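Side-chain contact in DSBA-like thioredoxin domain-containing protein (Nitrosomonas europaea, PDB 2IN3), which probably acts as a thiol-disulfide oxidoreductase or disulfide isomerase of the DsbA family, FrnE-like subfamily: residues Leu132-Leu135 / Lys136-Val140. Residues are numbered along the deposited sequence; the frame is centred on the assembly and turned at random.
Sequences LAIL and KKLAV
The peptide unit that begins at Leu132 C=O is the flat group where Leu132 and Lys136 meet. Lys136 N donates to Leu132 O, 2.8 Å away, close to the plane of that peptide. Lys136 CB and CG lie off one face, about 1.9 Å out of the plane. CG sits 3.4 Å from Leu132 O and equally near Ala133 O. A chi1 of 72° tucks CG between N and C of its own backbone, turned back toward these two carbonyls, and the extended chain beyond it runs back along the first turn. CE thereby comes to 4.0 Å from Ala133 CA. A long, weak ion pair links Lys136 NZ to Glu146. Cutting Lys136 back to an alanine is likely to strip the CG to CE cover from the Ala133 side of the turn and leave Glu146 without this distant charge.

Further along the helix, Leu138 N donates to Ile134 O and Ala139 N to Leu135 O. Leu138 CG rests 3.5 Å from Ile134 O, and its CD1 meets Ile134 CG2 loosely at 4.4 Å. Lys137 CB approaches Ile134 O, and its chain, bent at chi3 (67°), brings NZ alongside Ile134 CD1.

On helix 111-123, Leu135 touches Ile118, Leu138 touches Phe114 and Ala121, and Ala139 touches Phe114. Leu132 and Leu135 also touch helix 146-154. The chemistry is that of an amphipathic helix in the helical part of a DsbA-like fold: Leu135, Leu138 and Ala139 are buried, with Leu132 partly covered by helix 146-154, while the lysine ammonium groups carry charge along the more open side.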
ATOM      1  N   LEU A 132      10.836  12.001   5.516  1.00 49.89           N
ATOM      2  CA  LEU A 132      11.391  12.214   4.171  1.00 49.63           C
ATOM      3  C   LEU A 132      12.784  11.582   4.018  1.00 49.30           C
ATOM      4  O   LEU A 132      13.082  10.952   2.996  1.00 49.41           O
ATOM      5  CB  LEU A 132      11.415  13.713   3.789  1.00 49.69           C
ATOM      6  CG  LEU A 132      12.244  14.157   2.570  1.00 49.46           C
ATOM      7  CD1 LEU A 132      11.635  13.648   1.279  1.00 51.13           C
ATOM      8  CD2 LEU A 132      12.463  15.671   2.493  1.00 50.18           C
ATOM      9  N   ALA A 133      13.619  11.745   5.039  1.00 48.41           N
ATOM     10  CA  ALA A 133      14.981  11.217   5.020  1.00 48.07           C
ATOM     11  C   ALA A 133      14.958   9.729   4.688  1.00 47.25           C
ATOM     12  O   ALA A 133      15.718   9.256   3.835  1.00 47.36           O
ATOM     13  CB  ALA A 133      15.684  11.479   6.359  1.00 48.35           C
ATOM     14  N   ILE A 134      14.049   9.005   5.334  1.00 46.57           N
ATOM     15  CA  ILE A 134      13.878   7.593   5.073  1.00 45.29           C
ATOM     16  C   ILE A 134      13.332   7.315   3.669  1.00 45.32           C
ATOM     17  O   ILE A 134      13.895   6.486   2.928  1.00 44.70           O
ATOM     18  CB  ILE A 134      13.017   6.918   6.185  1.00 45.81           C
ATOM     19  CG1 ILE A 134      13.664   7.140   7.571  1.00 44.99           C
ATOM     20  CG2 ILE A 134      12.797   5.437   5.882  1.00 43.81           C
ATOM     21  CD1 ILE A 134      15.073   6.572   7.710  1.00 46.35           C
ATOM     22  N   LEU A 135      12.263   8.022   3.291  1.00 44.92           N
ATOM     23  CA  LEU A 135      11.605   7.805   2.008  1.00 44.47           C
ATOM     24  C   LEU A 135      12.509   8.063   0.788  1.00 44.44           C
ATOM     25  O   LEU A 135      12.482   7.286  -0.180  1.00 43.66           O
ATOM     26  CB  LEU A 135      10.306   8.629   1.922  1.00 43.78           C
ATOM     27  CG  LEU A 135       9.196   8.218   2.921  1.00 44.80           C
ATOM     28  CD1 LEU A 135       8.048   9.233   2.925  1.00 43.57           C
ATOM     29  CD2 LEU A 135       8.672   6.782   2.659  1.00 44.55           C
ATOM     30  N   LYS A 136      13.287   9.144   0.823  1.00 45.31           N
ATOM     31  CA  LYS A 136      14.168   9.497  -0.301  1.00 45.82           C
ATOM     32  C   LYS A 136      15.287   8.470  -0.503  1.00 46.03           C
ATOM     33  O   LYS A 136      15.695   8.166  -1.635  1.00 46.34           O
ATOM     34  CB  LYS A 136      14.720  10.931  -0.151  1.00 46.22           C
ATOM     35  CG  LYS A 136      15.775  11.095   0.941  1.00 46.93           C
ATOM     36  CD  LYS A 136      16.191  12.554   1.092  1.00 47.51           C
ATOM     37  CE  LYS A 136      17.318  12.730   2.112  1.00 50.39           C
ATOM     38  NZ  LYS A 136      17.394  14.183   2.497  1.00 53.97           N
ATOM     39  N   LYS A 137      15.765   7.907   0.597  1.00 45.76           N
ATOM     40  CA  LYS A 137      16.747   6.843   0.537  1.00 46.01           C
ATOM     41  C   LYS A 137      16.178   5.619  -0.213  1.00 44.90           C
ATOM     42  O   LYS A 137      16.855   5.047  -1.071  1.00 43.60           O
ATOM     43  CB  LYS A 137      17.196   6.502   1.954  1.00 46.59           C
ATOM     44  CG  LYS A 137      18.361   5.550   2.064  1.00 49.63           C
ATOM     45  CD  LYS A 137      18.806   5.407   3.523  1.00 53.08           C
ATOM     46  CE  LYS A 137      17.735   4.702   4.392  1.00 56.34           C
ATOM     47  NZ  LYS A 137      18.235   4.361   5.766  1.00 58.24           N
ATOM     48  N   LEU A 138      14.925   5.252   0.082  1.00 43.00           N
ATOM     49  CA  LEU A 138      14.284   4.127  -0.580  1.00 43.27           C
ATOM     50  C   LEU A 138      14.097   4.362  -2.082  1.00 43.23           C
ATOM     51  O   LEU A 138      14.302   3.437  -2.899  1.00 44.19           O
ATOM     52  CB  LEU A 138      12.953   3.735   0.126  1.00 42.41           C
ATOM     53  CG  LEU A 138      13.101   3.297   1.593  1.00 43.47           C
ATOM     54  CD1 LEU A 138      11.745   3.091   2.267  1.00 44.69           C
ATOM     55  CD2 LEU A 138      13.904   2.030   1.692  1.00 45.27           C
ATOM     56  N   ALA A 139      13.734   5.592  -2.445  1.00 42.70           N
ATOM     57  CA  ALA A 139      13.591   5.986  -3.844  1.00 42.08           C
ATOM     58  C   ALA A 139      14.954   5.900  -4.603  1.00 41.80           C
ATOM     59  O   ALA A 139      15.030   5.373  -5.719  1.00 40.72           O
ATOM     60  CB  ALA A 139      12.979   7.387  -3.935  1.00 42.02           C
ATOM     61  N   VAL A 140      16.016   6.356  -3.953  1.00 41.37           N
ATOM     62  CA  VAL A 140      17.385   6.225  -4.495  1.00 42.88           C
ATOM     63  C   VAL A 140      17.759   4.763  -4.773  1.00 43.44           C
ATOM     64  O   VAL A 140      18.385   4.472  -5.794  1.00 42.64           O
ATOM     65  CB  VAL A 140      18.419   6.881  -3.560  1.00 42.20           C
ATOM     66  CG1 VAL A 140      19.847   6.497  -3.957  1.00 44.79           C
ATOM     67  CG2 VAL A 140      18.259   8.388  -3.597  1.00 43.90           C
TER